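Local coordinates for protein acetyltransferase, GNAT family (Streptococcus pneumoniae, PDB 2I79) that binds acetyl coenzyme A and, as a GNAT-family acetyltransferase, probably transfers its acetyl group to the amino group of an amino-acid substrate, at residues V136-Q150 against G159-I171. Numbering follows the deposited sequence.
Sequences VHLYQKHGFVIEGSQ and GKFIDVYLMGKLI. With ACO (acetyl coenzyme *a), chain G.
Phe-144 and Lys-169 meet where the last helix of the GNAT fold turns into its C-terminal antiparallel hairpin, strands 145-156 and 160-170. The aromatic ring is sandwiched: Lys-169 CB makes a CH-pi contact over the centre of one face of the Phe-144 ring, 3.7 Å from its centroid, and Tyr-139 CD1 covers the opposite face. Lys-169 runs out extended, its CG opposite the backbone N (chi1 -175°), across the ring, then bends at chi4 so that Lys-169 NZ hydrogen-bonds His-142 O at 2.8 Å. That carbonyl lies just beyond the last helical turn, where the partial negative charge of the helix end would be expected to favour a lysine. Gly-143, at positive phi, closes the helix in a Schellman motif, Phe-144 N reaching back to Tyr-139 O.

Flexible Met-167 fills the angle between helix and sheet; its bent end (chi3 65°) brings Met-167 CE to 3.9 Å from both Tyr-139 CB and Phe-144 CB. Further along, Ile-146 CD1 makes a CH-pi contact over the face of the Tyr-165 ring, 7° off its normal, while Val-136 CG2 meets the edge at CD2.

On the other sheet face, Gly-148 lets Leu-166 CD1 lie against its CA. Glu-147 carries its carboxylate past side-chain-less Gly-168; OE2 forms a salt bridge with Arg-123, and OE1 accepts a hydrogen bond from Gln-150 NE2 of the second subunit. On the helix's cofactor side, Tyr-139 OH donates to the acetyl carbonyl O and His-137 NE2 to phosphate oxygen O8A.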
loop_
_atom_site.group_PDB
_atom_site.type_symbol
_atom_site.label_atom_id
_atom_site.label_comp_id
_atom_site.label_asym_id
_atom_site.label_seq_id
_atom_site.Cartn_x
_atom_site.Cartn_y
_atom_site.Cartn_z
ATOM N N VAL A 136 0.081 -13.499 13.912
ATOM C CA VAL A 136 0.370 -12.420 14.837
ATOM C C VAL A 136 1.497 -12.890 15.740
ATOM O O VAL A 136 2.434 -12.157 16.019
ATOM C CB VAL A 136 -0.896 -11.927 15.619
ATOM C CG1 VAL A 136 -0.501 -11.026 16.784
ATOM C CG2 VAL A 136 -1.860 -11.160 14.693
ATOM N N HIS A 137 1.429 -14.155 16.134
ATOM C CA HIS A 137 2.480 -14.775 16.940
ATOM C C HIS A 137 3.843 -14.895 16.228
ATOM O O HIS A 137 4.910 -14.623 16.825
ATOM C CB HIS A 137 2.045 -16.160 17.397
ATOM C CG HIS A 137 3.136 -16.923 18.064
ATOM N ND1 HIS A 137 3.459 -16.744 19.390
ATOM C CD2 HIS A 137 4.012 -17.831 17.580
ATOM C CE1 HIS A 137 4.474 -17.531 19.703
ATOM N NE2 HIS A 137 4.835 -18.193 18.616
ATOM N N LEU A 138 3.801 -15.355 14.980
ATOM C CA LEU A 138 5.014 -15.593 14.230
ATOM C C LEU A 138 5.757 -14.272 14.132
ATOM O O LEU A 138 6.936 -14.202 14.448
ATOM C CB LEU A 138 4.713 -16.168 12.827
ATOM C CG LEU A 138 5.921 -16.312 11.860
ATOM C CD1 LEU A 138 6.872 -17.440 12.259
ATOM C CD2 LEU A 138 5.473 -16.478 10.444
ATOM N N TYR A 139 5.063 -13.225 13.703
ATOM C CA TYR A 139 5.698 -11.928 13.540
ATOM C C TYR A 139 6.251 -11.339 14.864
ATOM O O TYR A 139 7.380 -10.815 14.879
ATOM C CB TYR A 139 4.762 -10.973 12.807
ATOM C CG TYR A 139 4.697 -11.254 11.317
ATOM C CD1 TYR A 139 5.762 -10.901 10.483
ATOM C CD2 TYR A 139 3.588 -11.844 10.736
ATOM C CE1 TYR A 139 5.718 -11.116 9.100
ATOM C CE2 TYR A 139 3.534 -12.086 9.343
ATOM C CZ TYR A 139 4.610 -11.717 8.538
ATOM O OH TYR A 139 4.594 -11.923 7.162
ATOM N N GLN A 140 5.489 -11.449 15.959
ATOM C CA GLN A 140 5.972 -10.989 17.280
ATOM C C GLN A 140 7.276 -11.692 17.644
ATOM O O GLN A 140 8.213 -11.076 18.116
ATOM C CB GLN A 140 4.920 -11.216 18.370
ATOM C CG GLN A 140 3.691 -10.311 18.228
ATOM C CD GLN A 140 2.764 -10.362 19.447
ATOM O OE1 GLN A 140 1.912 -11.254 19.591
ATOM N NE2 GLN A 140 2.938 -9.397 20.336
ATOM N N LYS A 141 7.333 -12.995 17.405
ATOM C CA LYS A 141 8.548 -13.761 17.649
ATOM C C LYS A 141 9.794 -13.140 16.993
ATOM O O LYS A 141 10.888 -13.231 17.533
ATOM C CB LYS A 141 8.346 -15.202 17.161
ATOM C CG LYS A 141 9.493 -16.192 17.429
ATOM C CD LYS A 141 9.043 -17.628 16.990
ATOM C CE LYS A 141 10.166 -18.451 16.281
ATOM N NZ LYS A 141 9.671 -19.779 15.705
ATOM N N HIS A 142 9.634 -12.508 15.830
ATOM C CA HIS A 142 10.785 -12.005 15.098
ATOM C C HIS A 142 10.942 -10.524 15.243
ATOM O O HIS A 142 11.572 -9.895 14.394
ATOM C CB HIS A 142 10.704 -12.415 13.622
ATOM C CG HIS A 142 10.921 -13.876 13.411
ATOM N ND1 HIS A 142 9.909 -14.801 13.547
ATOM C CD2 HIS A 142 12.044 -14.580 13.129
ATOM C CE1 HIS A 142 10.397 -16.013 13.353
ATOM N NE2 HIS A 142 11.693 -15.910 13.107
ATOM N N GLY A 143 10.355 -9.955 16.291
ATOM C CA GLY A 143 10.609 -8.553 16.639
ATOM C C GLY A 143 9.647 -7.533 16.058
ATOM O O GLY A 143 9.859 -6.349 16.191
ATOM N N PHE A 144 8.566 -7.991 15.444
ATOM C CA PHE A 144 7.530 -7.091 14.972
ATOM C C PHE A 144 6.606 -6.716 16.121
ATOM O O PHE A 144 6.184 -7.568 16.863
ATOM C CB PHE A 144 6.711 -7.745 13.867
ATOM C CG PHE A 144 7.406 -7.778 12.535
ATOM C CD1 PHE A 144 7.064 -6.878 11.527
ATOM C CD2 PHE A 144 8.397 -8.714 12.285
ATOM C CE1 PHE A 144 7.691 -6.911 10.310
ATOM C CE2 PHE A 144 9.039 -8.733 11.087
ATOM C CZ PHE A 144 8.681 -7.827 10.079
ATOM N N VAL A 145 6.243 -5.441 16.215
ATOM C CA VAL A 145 5.336 -4.971 17.256
ATOM C C VAL A 145 4.051 -4.441 16.610
ATOM O O VAL A 145 4.065 -4.008 15.450
ATOM C CB VAL A 145 6.019 -3.884 18.075
ATOM C CG1 VAL A 145 7.345 -4.434 18.661
ATOM C CG2 VAL A 145 6.272 -2.664 17.231
ATOM N N ILE A 146 2.958 -4.489 17.349
ATOM C CA ILE A 146 1.687 -3.972 16.886
ATOM C C ILE A 146 1.679 -2.455 17.084
ATOM O O ILE A 146 1.877 -1.960 18.177
ATOM C CB ILE A 146 0.476 -4.651 17.603
ATOM C CG1 ILE A 146 0.434 -6.135 17.219
ATOM C CG2 ILE A 146 -0.819 -3.945 17.232
ATOM C CD1 ILE A 146 -0.352 -7.001 18.104
ATOM N N GLU A 147 1.457 -1.738 16.000
ATOM C CA GLU A 147 1.534 -0.283 15.968
ATOM C C GLU A 147 0.177 0.364 15.839
ATOM O O GLU A 147 0.077 1.589 15.776
ATOM C CB GLU A 147 2.376 0.125 14.754
ATOM C CG GLU A 147 3.812 -0.319 14.921
ATOM C CD GLU A 147 4.608 -0.277 13.648
ATOM O OE1 GLU A 147 4.021 -0.497 12.556
ATOM O OE2 GLU A 147 5.833 -0.016 13.754
ATOM N N GLY A 148 -0.865 -0.455 15.754
ATOM C CA GLY A 148 -2.193 0.056 15.478
ATOM C C GLY A 148 -3.154 -1.022 15.034
ATOM O O GLY A 148 -2.780 -2.179 14.853
ATOM N N SER A 149 -4.404 -0.626 14.848
ATOM C CA SER A 149 -5.402 -1.533 14.309
ATOM C C SER A 149 -6.454 -0.740 13.567
ATOM O O SER A 149 -6.678 0.455 13.865
ATOM C CB SER A 149 -6.023 -2.407 15.403
ATOM O OG SER A 149 -6.929 -1.677 16.178
ATOM N N GLN A 150 -7.036 -1.397 12.557
ATOM C CA GLN A 150 -7.907 -0.758 11.579
ATOM C C GLN A 150 -9.182 -1.597 11.408
ATOM O O GLN A 150 -9.167 -2.786 11.068
ATOM C CB GLN A 150 -7.165 -0.530 10.240
ATOM C CG GLN A 150 -6.055 0.540 10.382
ATOM C CD GLN A 150 -5.265 0.805 9.143
ATOM O OE1 GLN A 150 -5.017 -0.089 8.362
ATOM N NE2 GLN A 150 -4.852 2.053 8.954
ATOM N N GLY A 159 -19.699 -10.568 3.278
ATOM C CA GLY A 159 -20.490 -9.733 4.185
ATOM C C GLY A 159 -19.911 -9.405 5.557
ATOM O O GLY A 159 -20.466 -8.570 6.262
ATOM N N LYS A 160 -18.805 -10.031 5.952
ATOM C CA LYS A 160 -18.240 -9.783 7.264
ATOM C C LYS A 160 -16.993 -8.913 7.159
ATOM O O LYS A 160 -15.991 -9.341 6.620
ATOM C CB LYS A 160 -17.870 -11.105 7.943
ATOM C CG LYS A 160 -18.389 -11.305 9.362
ATOM C CD LYS A 160 -19.388 -12.480 9.421
ATOM C CE LYS A 160 -20.219 -12.492 10.741
ATOM N NZ LYS A 160 -21.342 -13.488 10.752
ATOM N N PHE A 161 -17.054 -7.703 7.711
ATOM C CA PHE A 161 -15.860 -6.885 7.922
ATOM C C PHE A 161 -15.119 -7.256 9.190
ATOM O O PHE A 161 -15.723 -7.497 10.225
ATOM C CB PHE A 161 -16.223 -5.409 7.966
ATOM C CG PHE A 161 -16.756 -4.903 6.672
ATOM C CD1 PHE A 161 -15.896 -4.574 5.649
ATOM C CD2 PHE A 161 -18.126 -4.745 6.480
ATOM C CE1 PHE A 161 -16.377 -4.113 4.468
ATOM C CE2 PHE A 161 -18.607 -4.265 5.306
ATOM C CZ PHE A 161 -17.733 -3.959 4.289
ATOM N N ILE A 162 -13.800 -7.313 9.095
ATOM C CA ILE A 162 -12.962 -7.644 10.237
ATOM C C ILE A 162 -11.795 -6.656 10.345
ATOM O O ILE A 162 -11.411 -5.987 9.365
ATOM C CB ILE A 162 -12.419 -9.101 10.171
ATOM C CG1 ILE A 162 -11.497 -9.309 8.954
ATOM C CG2 ILE A 162 -13.559 -10.152 10.188
ATOM C CD1 ILE A 162 -10.853 -10.682 8.962
ATOM N N ASP A 163 -11.219 -6.612 11.539
ATOM C CA ASP A 163 -10.081 -5.754 11.860
ATOM C C ASP A 163 -8.743 -6.383 11.498
ATOM O O ASP A 163 -8.568 -7.616 11.510
ATOM C CB ASP A 163 -10.024 -5.432 13.373
ATOM C CG ASP A 163 -11.188 -4.554 13.860
ATOM O OD1 ASP A 163 -12.338 -4.757 13.449
ATOM O OD2 ASP A 163 -10.954 -3.656 14.691
ATOM N N VAL A 164 -7.787 -5.496 11.252
ATOM C CA VAL A 164 -6.383 -5.834 11.034
ATOM C C VAL A 164 -5.467 -5.100 12.023
ATOM O O VAL A 164 -5.770 -4.009 12.459
ATOM C CB VAL A 164 -5.942 -5.552 9.586
ATOM C CG1 VAL A 164 -6.767 -6.405 8.621
ATOM C CG2 VAL A 164 -6.028 -4.043 9.193
ATOM N N TYR A 165 -4.349 -5.725 12.364
ATOM C CA TYR A 165 -3.261 -5.058 13.042
ATOM C C TYR A 165 -2.309 -4.515 11.996
ATOM O O TYR A 165 -2.043 -5.146 10.988
ATOM C CB TYR A 165 -2.494 -6.025 13.956
ATOM C CG TYR A 165 -3.226 -6.397 15.260
ATOM C CD1 TYR A 165 -3.730 -5.398 16.115
ATOM C CD2 TYR A 165 -3.377 -7.730 15.642
ATOM C CE1 TYR A 165 -4.388 -5.729 17.315
ATOM C CE2 TYR A 165 -4.015 -8.082 16.832
ATOM C CZ TYR A 165 -4.529 -7.066 17.670
ATOM O OH TYR A 165 -5.171 -7.379 18.856
ATOM N N LEU A 166 -1.810 -3.326 12.264
ATOM C CA LEU A 166 -0.594 -2.795 11.658
ATOM C C LEU A 166 0.612 -3.269 12.464
ATOM O O LEU A 166 0.658 -3.052 13.690
ATOM C CB LEU A 166 -0.632 -1.269 11.767
ATOM C CG LEU A 166 -1.808 -0.511 11.157
ATOM C CD1 LEU A 166 -1.811 0.939 11.732
ATOM C CD2 LEU A 166 -1.656 -0.552 9.642
ATOM N N MET A 167 1.560 -3.940 11.809
ATOM C CA MET A 167 2.734 -4.474 12.509
ATOM C C MET A 167 4.028 -3.988 11.833
ATOM O O MET A 167 4.106 -3.870 10.594
ATOM C CB MET A 167 2.711 -5.997 12.504
ATOM C CG MET A 167 1.464 -6.663 13.144
ATOM S SD MET A 167 1.684 -8.409 13.555
ATOM C CE MET A 167 2.935 -8.240 14.812
ATOM N N GLY A 168 5.049 -3.711 12.638
ATOM C CA GLY A 168 6.290 -3.139 12.110
ATOM C C GLY A 168 7.551 -3.531 12.847
ATOM O O GLY A 168 7.484 -3.913 14.000
ATOM N N LYS A 169 8.694 -3.448 12.152
ATOM C CA LYS A 169 10.018 -3.720 12.708
ATOM C C LYS A 169 11.065 -2.784 12.114
ATOM O O LYS A 169 11.134 -2.619 10.875
ATOM C CB LYS A 169 10.406 -5.163 12.425
ATOM C CG LYS A 169 11.723 -5.595 13.070
ATOM C CD LYS A 169 12.228 -6.892 12.477
ATOM C CE LYS A 169 13.564 -7.289 13.079
ATOM N NZ LYS A 169 13.418 -7.836 14.450
ATOM N N LEU A 170 11.868 -2.159 12.969
ATOM C CA LEU A 170 12.984 -1.332 12.494
ATOM C C LEU A 170 14.200 -2.210 12.291
ATOM O O LEU A 170 14.450 -3.101 13.088
ATOM C CB LEU A 170 13.311 -0.208 13.468
ATOM C CG LEU A 170 12.159 0.719 13.835
ATOM C CD1 LEU A 170 12.621 1.820 14.806
ATOM C CD2 LEU A 170 11.520 1.300 12.590
ATOM N N ILE A 171 14.932 -1.981 11.203
ATOM C CA ILE A 171 16.142 -2.755 10.886
ATOM C C ILE A 171 17.329 -1.860 10.516
ATOM O O ILE A 171 17.135 -0.690 10.173
ATOM C CB ILE A 171 15.877 -3.779 9.778
ATOM C CG1 ILE A 171 15.216 -3.141 8.563
ATOM C CG2 ILE A 171 14.979 -4.975 10.287
ATOM C CD1 ILE A 171 14.884 -4.175 7.541
HETATM N N1A ACO G . -2.278 -19.148 17.814
HETATM C C2A ACO G . -1.025 -18.838 18.209
HETATM N N3A ACO G . 0.067 -19.449 17.709
HETATM C C4A ACO G . -0.043 -20.409 16.770
HETATM C C5A ACO G . -1.364 -20.790 16.275
HETATM C C6A ACO G . -2.511 -20.081 16.860
HETATM N N6A ACO G . -3.764 -20.382 16.455
HETATM N N7A ACO G . -1.180 -21.753 15.370
HETATM C C8A ACO G . 0.170 -21.961 15.291
HETATM N N9A ACO G . 0.840 -21.156 16.133
HETATM C C1B ACO G . 2.298 -20.992 16.398
HETATM C C2B ACO G . 3.193 -22.221 16.441
HETATM O O2B ACO G . 3.216 -22.822 17.737
HETATM C C3B ACO G . 4.527 -21.600 16.116
HETATM O O3B ACO G . 5.086 -20.854 17.182
HETATM P P3B ACO G . 6.340 -21.336 18.052
HETATM O O7A ACO G . 5.591 -22.409 18.826
HETATM O O8A ACO G . 6.807 -20.147 18.856
HETATM O O9A ACO G . 7.396 -21.801 17.081
HETATM C C4B ACO G . 4.167 -20.532 15.094
HETATM O O4B ACO G . 2.837 -20.129 15.400
HETATM C C5B ACO G . 4.295 -21.080 13.679
HETATM O O5B ACO G . 5.671 -20.903 13.319
HETATM P P1A ACO G . 6.221 -21.639 12.001
HETATM O O1A ACO G . 5.822 -23.091 12.012
HETATM O O2A ACO G . 7.669 -21.211 11.876
HETATM O O3A ACO G . 5.262 -20.955 10.890
HETATM P P2A ACO G . 4.392 -21.676 9.705
HETATM O O4A ACO G . 3.122 -22.398 10.168
HETATM O O5A ACO G . 5.418 -22.403 8.869
HETATM O O6A ACO G . 3.943 -20.287 8.972
HETATM C CBP ACO G . 2.050 -18.794 8.554
HETATM C CCP ACO G . 2.987 -19.419 9.570
HETATM C CDP ACO G . 1.154 -17.791 9.295
HETATM C CEP ACO G . 2.904 -18.114 7.473
HETATM C CAP ACO G . 1.183 -19.888 7.922
HETATM O OAP ACO G . 0.283 -20.477 8.890
HETATM C C9P ACO G . 0.401 -19.356 6.731
HETATM O O9P ACO G . 0.929 -19.303 5.637
HETATM N N8P ACO G . -0.857 -18.987 6.935
HETATM C C7P ACO G . -1.768 -18.497 5.894
HETATM C C6P ACO G . -1.309 -17.204 5.219
HETATM C C5P ACO G . -1.047 -16.125 6.232
HETATM O O5P ACO G . -1.903 -15.857 7.050
HETATM N N4P ACO G . 0.132 -15.519 6.178
HETATM C C3P ACO G . 0.528 -14.448 7.079
HETATM C C2P ACO G . -0.174 -13.127 6.800
HETATM S S1P ACO G . 0.303 -12.535 5.201
HETATM C C ACO G . 1.513 -11.453 5.285
HETATM O O ACO G . 2.542 -11.951 5.679
HETATM C CH3 ACO G . 1.262 -10.008 4.892
#